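GDP-6-deoxy-D-mannose reductase (Pseudomonas aeruginosa, PDB 6X3B) probably reduces GDP-4-dehydro-6-deoxy-D-mannose to GDP-D-rhamnose, using bound NADPH, a step in making the lipopolysaccharide O-antigen of the bacterial outer membrane. Local coordinates at residues Pro178-Gly183 against Arg220-Val225; Val225-Ser230 against Lys301-Ile306. All blocks are in the same frame, centred on the assembly; numbering follows the deposited sequence.

Contact 1 of 2, residues Pro178-Gly183 against Arg220-Val225; sequences PFNHIG and RDFLDV. With NDP (NADPH dihydro-nicotinamide-adenine-dinucleotide phosphate), chain E.
The carbonyl oxygen of N180 is gripped twice by the neighbouring strand: L223 N donates to N180 O at 2.9 Å, and the CA-H of F222 points at the same oxygen. L223 O repeats the pattern in the other direction, taking I182 N at 2.9 Å along with the CA-H of H181. I182 O then accepts V225 N at 2.9 Å, so the parallel pairing of strands 172-182 and 219-224 runs on into the first residue of helix 225-238. Strand 172-182 belongs to the parallel Rossmann-type sheet of the epimerase/dehydratase family, and 219-224 joins its C-terminal end, where the sheet branches. On one face of the pair, F222 meets N180 and I182 in turn, its CD1 lying 3.5 Å from I182 CG1, and the isoleucine crosses the phenylalanine at about a right angle. Helix 306-320 packs on I182 from outside the pair. At the start of the pairing N180 N reaches D221 O only weakly, and a water adds to it, donating to N180 OD1 at 2.7 Å and accepting from D221 N, while the D221 carboxylate turns elsewhere, to S249, G250 and G289. H181 lies on the opposite face. Its ND1 donates to F179 O at 3.0 Å, in the carbonyl plane and near the ring plane, which fixes the ring's rotation. NADPH covers one face of that imidazole, C4N only 3.3 Å from H181 ND1. Since C4N is the carbon that gives up hydride, the bonded sheet and the F179-H181 link together set the imidazole against the reactive end of the cofactor.

Contact 2 of 2, residues Val225-Ser230 against Lys301-Ile306; sequences VQDVLS and KPEITI
Turned with CG beside its own backbone N (chi1 -79°), D227 carries its carboxylate off the first turn of helix 225-238 to the consecutive N-H groups of E303 and I304. I304 sets CG1 beside its own N in the same sense (chi1 -57°), and this lays CG1 3.6 Å from D227 OD2, against the oxygen that the N-H approaches. I304 N donates to D227 OD2 at 2.9 Å, using the oxygen's syn lone pair. E303 N comes to D227 OD1 at 3.0 Å from above the carboxylate, 42° out of its plane. Each oxygen also receives a water: one gives to OD2 at 2.6 Å and reaches on to I304 O, the other joins OD1 to K301 O. Four donors thus satisfy a buried carboxylate, which is probably charged. In the fold, this fastens the helix that follows strand 219-224 to the loop joining helices 292-298 and 306-320, where T305 caps the second of these through Q308 N. W300, in the same loop just before K301, adds a bond from its indole NE1 to D227 O on the helix backbone. Nearer the surface the extended Q226 crosses I304 at about a right angle, its amide NE2 3.8 Å from I304 CD1. P302 CA lies 3.8 Å from D227 OD2.

Contact 1 is a buried strand pairing where the sheet branches, next to the nicotinamide; contact 2 is a surface contact, its aspartate about 13 Å from NADPH. They share V225, where strand 219-224 passes straight into helix 225-238. Backbone-to-backbone bonds dominate the first, whereas in the second one carboxylate and two waters serve a loop without regular structure. The two also pack on each other: V228 of the helix touches H181 and L223, I306 meets I182, and I304 lies against D224. Helix 225-238 therefore backs the cofactor-facing histidine on one side of the sheet, and the 301-306 loop leads into the helix that covers the other.

Contact 1 of 2, residues Pro178-Gly183 against Arg220-Val225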
loop_
_atom_site.group_PDB
_atom_site.type_symbol
_atom_site.label_atom_id
_atom_site.label_comp_id
_atom_site.label_asym_id
_atom_site.label_seq_id
_atom_site.Cartn_x
_atom_site.Cartn_y
_atom_site.Cartn_z
ATOM N N PRO A 178 -11.102 2.808 -10.836
ATOM C CA PRO A 178 -11.808 2.547 -12.095
ATOM C C PRO A 178 -11.390 1.212 -12.674
ATOM O O PRO A 178 -10.228 0.800 -12.573
ATOM C CB PRO A 178 -11.355 3.700 -12.996
ATOM C CG PRO A 178 -9.959 4.030 -12.465
ATOM C CD PRO A 178 -10.067 3.849 -10.973
ATOM N N PHE A 179 -12.354 0.533 -13.290
ATOM C CA PHE A 179 -12.035 -0.704 -13.985
ATOM C C PHE A 179 -11.751 -0.357 -15.450
ATOM O O PHE A 179 -11.223 0.726 -15.724
ATOM C CB PHE A 179 -13.162 -1.727 -13.760
ATOM C CG PHE A 179 -13.165 -2.318 -12.342
ATOM C CD1 PHE A 179 -13.242 -1.489 -11.231
ATOM C CD2 PHE A 179 -13.051 -3.688 -12.134
ATOM C CE1 PHE A 179 -13.241 -2.012 -9.927
ATOM C CE2 PHE A 179 -13.056 -4.222 -10.844
ATOM C CZ PHE A 179 -13.141 -3.379 -9.735
ATOM N N ASN A 180 -12.003 -1.294 -16.362
ATOM C CA ASN A 180 -11.637 -1.108 -17.793
ATOM C C ASN A 180 -12.267 0.152 -18.402
ATOM O O ASN A 180 -13.460 0.390 -18.176
ATOM C CB ASN A 180 -11.872 -2.376 -18.614
ATOM C CG ASN A 180 -10.887 -3.468 -18.258
ATOM O OD1 ASN A 180 -10.968 -4.051 -17.184
ATOM N ND2 ASN A 180 -9.945 -3.735 -19.147
ATOM N N HIS A 181 -11.510 0.910 -19.152
ATOM C CA HIS A 181 -11.937 2.149 -19.853
ATOM C C HIS A 181 -12.022 1.874 -21.355
ATOM O O HIS A 181 -11.220 1.074 -21.854
ATOM C CB HIS A 181 -10.852 3.234 -19.775
ATOM C CG HIS A 181 -10.661 3.917 -18.465
ATOM N ND1 HIS A 181 -10.581 3.233 -17.280
ATOM C CD2 HIS A 181 -10.459 5.215 -18.161
ATOM C CE1 HIS A 181 -10.374 4.078 -16.295
ATOM N NE2 HIS A 181 -10.292 5.297 -16.812
ATOM N N ILE A 182 -12.896 2.535 -22.049
ATOM C CA ILE A 182 -12.993 2.460 -23.533
ATOM C C ILE A 182 -13.065 3.903 -24.039
ATOM O O ILE A 182 -13.918 4.651 -23.543
ATOM C CB ILE A 182 -14.208 1.644 -24.011
ATOM C CG1 ILE A 182 -14.174 0.199 -23.512
ATOM C CG2 ILE A 182 -14.308 1.700 -25.526
ATOM C CD1 ILE A 182 -15.347 -0.627 -23.975
ATOM N N GLY A 183 -12.166 4.289 -24.942
ATOM C CA GLY A 183 -12.229 5.626 -25.486
ATOM C C GLY A 183 -11.169 5.887 -26.535
ATOM O O GLY A 183 -10.159 5.187 -26.628
ATOM N N ARG A 220 -14.604 -8.780 -18.878
ATOM C CA ARG A 220 -14.111 -7.685 -18.063
ATOM C C ARG A 220 -15.226 -6.657 -17.890
ATOM O O ARG A 220 -16.229 -6.664 -18.603
ATOM C CB ARG A 220 -12.858 -7.028 -18.674
ATOM C CG ARG A 220 -11.608 -7.928 -18.724
ATOM C CD ARG A 220 -11.033 -8.150 -17.324
ATOM N NE ARG A 220 -9.765 -8.893 -17.341
ATOM C CZ ARG A 220 -9.676 -10.216 -17.237
ATOM N NH1 ARG A 220 -10.779 -10.946 -17.145
ATOM N NH2 ARG A 220 -8.489 -10.817 -17.249
ATOM N N ASP A 221 -15.035 -5.767 -16.933
ATOM C CA ASP A 221 -15.988 -4.701 -16.632
ATOM C C ASP A 221 -15.505 -3.421 -17.322
ATOM O O ASP A 221 -14.480 -2.860 -16.926
ATOM C CB ASP A 221 -16.079 -4.512 -15.120
ATOM C CG ASP A 221 -17.166 -3.549 -14.707
ATOM O OD1 ASP A 221 -17.361 -2.537 -15.435
ATOM O OD2 ASP A 221 -17.810 -3.793 -13.640
ATOM N N PHE A 222 -16.260 -2.941 -18.323
ATOM C CA PHE A 222 -15.905 -1.768 -19.121
ATOM C C PHE A 222 -16.830 -0.577 -18.882
ATOM O O PHE A 222 -18.044 -0.738 -18.727
ATOM C CB PHE A 222 -15.960 -2.079 -20.627
ATOM C CG PHE A 222 -14.927 -3.069 -21.089
ATOM C CD1 PHE A 222 -13.678 -2.640 -21.504
ATOM C CD2 PHE A 222 -15.228 -4.426 -21.160
ATOM C CE1 PHE A 222 -12.723 -3.564 -21.945
ATOM C CE2 PHE A 222 -14.282 -5.340 -21.596
ATOM C CZ PHE A 222 -13.033 -4.908 -21.981
ATOM N N LEU A 223 -16.247 0.630 -18.932
ATOM C CA LEU A 223 -16.971 1.893 -19.006
ATOM C C LEU A 223 -16.406 2.754 -20.130
ATOM O O LEU A 223 -15.195 2.765 -20.371
ATOM C CB LEU A 223 -16.862 2.688 -17.693
ATOM C CG LEU A 223 -17.636 2.188 -16.475
ATOM C CD1 LEU A 223 -17.186 2.961 -15.242
ATOM C CD2 LEU A 223 -19.131 2.365 -16.712
ATOM N N ASP A 224 -17.278 3.510 -20.796
ATOM C CA ASP A 224 -16.787 4.599 -21.627
ATOM C C ASP A 224 -16.027 5.596 -20.767
ATOM O O ASP A 224 -16.407 5.864 -19.622
ATOM C CB ASP A 224 -17.941 5.328 -22.332
ATOM C CG ASP A 224 -17.444 6.219 -23.462
ATOM O OD1 ASP A 224 -17.084 7.388 -23.209
ATOM O OD2 ASP A 224 -17.385 5.726 -24.600
ATOM N N VAL A 225 -14.956 6.168 -21.327
ATOM C CA VAL A 225 -14.164 7.149 -20.584
ATOM C C VAL A 225 -15.027 8.308 -20.094
ATOM O O VAL A 225 -14.750 8.896 -19.044
ATOM C CB VAL A 225 -12.982 7.639 -21.451
ATOM C CG1 VAL A 225 -13.480 8.306 -22.731
ATOM C CG2 VAL A 225 -12.057 8.569 -20.658
HETATM P PA NDP E . -1.609 8.103 -19.542
HETATM O O1A NDP E . -0.395 7.247 -19.406
HETATM O O2A NDP E . -2.294 8.162 -20.866
HETATM O O5B NDP E . -1.272 9.590 -19.054
HETATM C C5B NDP E . -0.333 9.776 -17.968
HETATM C C4B NDP E . -0.172 11.252 -17.705
HETATM O O4B NDP E . 0.749 11.445 -16.601
HETATM C C3B NDP E . 0.384 12.086 -18.869
HETATM O O3B NDP E . -0.297 13.330 -18.975
HETATM C C2B NDP E . 1.850 12.260 -18.492
HETATM O O2B NDP E . 2.371 13.467 -19.044
HETATM C C1B NDP E . 1.741 12.370 -16.977
HETATM N N9A NDP E . 2.975 12.050 -16.273
HETATM C C8A NDP E . 3.654 10.858 -16.299
HETATM N N7A NDP E . 4.741 10.864 -15.569
HETATM C C5A NDP E . 4.784 12.141 -15.028
HETATM C C6A NDP E . 5.694 12.778 -14.166
HETATM N N6A NDP E . 6.772 12.153 -13.699
HETATM N N1A NDP E . 5.449 14.063 -13.816
HETATM C C2A NDP E . 4.353 14.652 -14.311
HETATM N N3A NDP E . 3.427 14.156 -15.127
HETATM C C4A NDP E . 3.700 12.882 -15.455
HETATM O O3 NDP E . -2.683 7.655 -18.442
HETATM P PN NDP E . -4.264 7.432 -18.559
HETATM O O1N NDP E . -4.903 8.737 -18.899
HETATM O O2N NDP E . -4.515 6.266 -19.453
HETATM O O5D NDP E . -4.635 7.034 -17.052
HETATM C C5D NDP E . -5.095 8.070 -16.150
HETATM C C4D NDP E . -5.185 7.502 -14.756
HETATM O O4D NDP E . -6.150 6.420 -14.748
HETATM C C3D NDP E . -3.883 6.915 -14.190
HETATM O O3D NDP E . -3.749 7.204 -12.805
HETATM C C2D NDP E . -4.065 5.423 -14.458
HETATM O O2D NDP E . -3.306 4.608 -13.579
HETATM C C1D NDP E . -5.564 5.247 -14.238
HETATM N N1N NDP E . -6.116 4.074 -14.979
HETATM C C2N NDP E . -6.257 4.102 -16.340
HETATM C C3N NDP E . -6.899 3.102 -17.018
HETATM C C7N NDP E . -6.784 3.071 -18.494
HETATM O O7N NDP E . -7.281 2.136 -19.128
HETATM N N7N NDP E . -6.144 4.064 -19.094
HETATM C C4N NDP E . -7.677 2.101 -16.234
HETATM C C5N NDP E . -7.406 2.136 -14.787
HETATM C C6N NDP E . -6.491 2.941 -14.300
HETATM P P2B NDP E . 3.564 13.167 -20.090
HETATM O O1X NDP E . 4.019 14.521 -20.590
HETATM O O2X NDP E . 4.654 12.442 -19.330
HETATM O O3X NDP E . 2.977 12.315 -21.197
HETATM O O HOH W 1 -12.537 -5.286 -15.416
HETATM O O HOH W 2 -8.085 -5.990 -18.005
#

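Contact 2 of 2, residues Val225-Ser230 against Lys301-Ile306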
loop_
_atom_site.group_PDB
_atom_site.type_symbol
_atom_site.label_atom_id
_atom_site.label_comp_id
_atom_site.label_asym_id
_atom_site.label_seq_id
_atom_site.Cartn_x
_atom_site.Cartn_y
_atom_site.Cartn_z
ATOM N N VAL A 225 -14.956 6.168 -21.327
ATOM C CA VAL A 225 -14.164 7.149 -20.584
ATOM C C VAL A 225 -15.027 8.308 -20.094
ATOM O O VAL A 225 -14.750 8.896 -19.044
ATOM C CB VAL A 225 -12.982 7.639 -21.451
ATOM C CG1 VAL A 225 -13.480 8.306 -22.731
ATOM C CG2 VAL A 225 -12.057 8.569 -20.658
ATOM N N GLN A 226 -16.083 8.655 -20.833
ATOM C CA GLN A 226 -16.944 9.751 -20.393
ATOM C C GLN A 226 -17.744 9.381 -19.144
ATOM O O GLN A 226 -18.012 10.248 -18.298
ATOM C CB GLN A 226 -17.894 10.169 -21.514
ATOM C CG GLN A 226 -18.825 11.302 -21.078
ATOM C CD GLN A 226 -19.741 11.778 -22.183
ATOM O OE1 GLN A 226 -19.279 12.176 -23.254
ATOM N NE2 GLN A 226 -21.049 11.745 -21.928
ATOM N N ASP A 227 -18.147 8.116 -19.013
ATOM C CA ASP A 227 -18.820 7.706 -17.781
ATOM C C ASP A 227 -17.840 7.670 -16.618
ATOM O O ASP A 227 -18.206 8.003 -15.482
ATOM C CB ASP A 227 -19.498 6.349 -17.964
ATOM C CG ASP A 227 -20.814 6.456 -18.716
ATOM O OD1 ASP A 227 -21.481 7.508 -18.600
ATOM O OD2 ASP A 227 -21.177 5.501 -19.427
ATOM N N VAL A 228 -16.583 7.292 -16.892
ATOM C CA VAL A 228 -15.548 7.339 -15.864
ATOM C C VAL A 228 -15.339 8.771 -15.392
ATOM O O VAL A 228 -15.275 9.041 -14.189
ATOM C CB VAL A 228 -14.239 6.726 -16.389
ATOM C CG1 VAL A 228 -13.143 6.873 -15.348
ATOM C CG2 VAL A 228 -14.444 5.268 -16.758
ATOM N N LEU A 229 -15.207 9.711 -16.340
ATOM C CA LEU A 229 -15.055 11.115 -15.973
ATOM C C LEU A 229 -16.222 11.609 -15.137
ATOM O O LEU A 229 -16.041 12.395 -14.199
ATOM C CB LEU A 229 -14.949 11.978 -17.224
ATOM C CG LEU A 229 -13.680 11.711 -17.998
ATOM C CD1 LEU A 229 -13.698 12.582 -19.235
ATOM C CD2 LEU A 229 -12.518 12.026 -17.078
ATOM N N SER A 230 -17.434 11.239 -15.521
ATOM C CA SER A 230 -18.592 11.768 -14.815
ATOM C C SER A 230 -18.627 11.241 -13.389
ATOM O O SER A 230 -19.028 11.952 -12.460
ATOM C CB SER A 230 -19.865 11.405 -15.577
ATOM O OG SER A 230 -21.009 11.569 -14.762
ATOM N N LYS A 301 -24.601 7.010 -12.373
ATOM C CA LYS A 301 -25.062 5.819 -13.125
ATOM C C LYS A 301 -24.394 5.863 -14.504
ATOM O O LYS A 301 -24.172 6.973 -15.002
ATOM C CB LYS A 301 -26.587 5.817 -13.254
ATOM C CG LYS A 301 -27.185 4.601 -13.948
ATOM C CD LYS A 301 -28.699 4.624 -14.008
ATOM C CE LYS A 301 -29.293 3.426 -14.719
ATOM N NZ LYS A 301 -30.774 3.481 -14.760
ATOM N N PRO A 302 -23.996 4.724 -15.109
ATOM C CA PRO A 302 -23.409 4.737 -16.448
ATOM C C PRO A 302 -24.492 5.189 -17.438
ATOM O O PRO A 302 -25.619 4.786 -17.279
ATOM C CB PRO A 302 -23.046 3.271 -16.718
ATOM C CG PRO A 302 -23.011 2.633 -15.352
ATOM C CD PRO A 302 -24.034 3.387 -14.531
ATOM N N GLU A 303 -24.113 6.012 -18.418
ATOM C CA GLU A 303 -25.048 6.523 -19.408
ATOM C C GLU A 303 -24.717 6.165 -20.853
ATOM O O GLU A 303 -25.608 6.263 -21.706
ATOM C CB GLU A 303 -25.140 8.056 -19.316
ATOM C CG GLU A 303 -25.748 8.572 -18.015
ATOM C CD GLU A 303 -27.249 8.638 -18.067
ATOM O OE1 GLU A 303 -27.898 7.607 -17.779
ATOM O OE2 GLU A 303 -27.777 9.715 -18.414
ATOM N N ILE A 304 -23.479 5.790 -21.162
ATOM C CA ILE A 304 -23.052 5.533 -22.535
ATOM C C ILE A 304 -23.172 4.042 -22.810
ATOM O O ILE A 304 -22.662 3.228 -22.034
ATOM C CB ILE A 304 -21.612 6.018 -22.772
ATOM C CG1 ILE A 304 -21.478 7.506 -22.440
ATOM C CG2 ILE A 304 -21.199 5.746 -24.194
ATOM C CD1 ILE A 304 -22.295 8.395 -23.349
ATOM N N THR A 305 -23.843 3.675 -23.899
ATOM C CA THR A 305 -23.956 2.256 -24.217
ATOM C C THR A 305 -22.645 1.743 -24.806
ATOM O O THR A 305 -21.851 2.498 -25.386
ATOM C CB THR A 305 -25.086 1.981 -25.213
ATOM O OG1 THR A 305 -24.785 2.621 -26.464
ATOM C CG2 THR A 305 -26.441 2.473 -24.685
ATOM N N ILE A 306 -22.446 0.429 -24.700
ATOM C CA ILE A 306 -21.233 -0.165 -25.251
ATOM C C ILE A 306 -21.164 0.067 -26.758
ATOM O O ILE A 306 -20.106 0.411 -27.298
ATOM C CB ILE A 306 -21.149 -1.661 -24.875
ATOM C CG1 ILE A 306 -19.863 -2.284 -25.421
ATOM C CG2 ILE A 306 -22.363 -2.426 -25.374
ATOM C CD1 ILE A 306 -18.633 -1.466 -25.142
HETATM O O HOH W 3 -19.954 3.298 -20.190
HETATM O O HOH W 4 -22.525 8.975 -16.327
#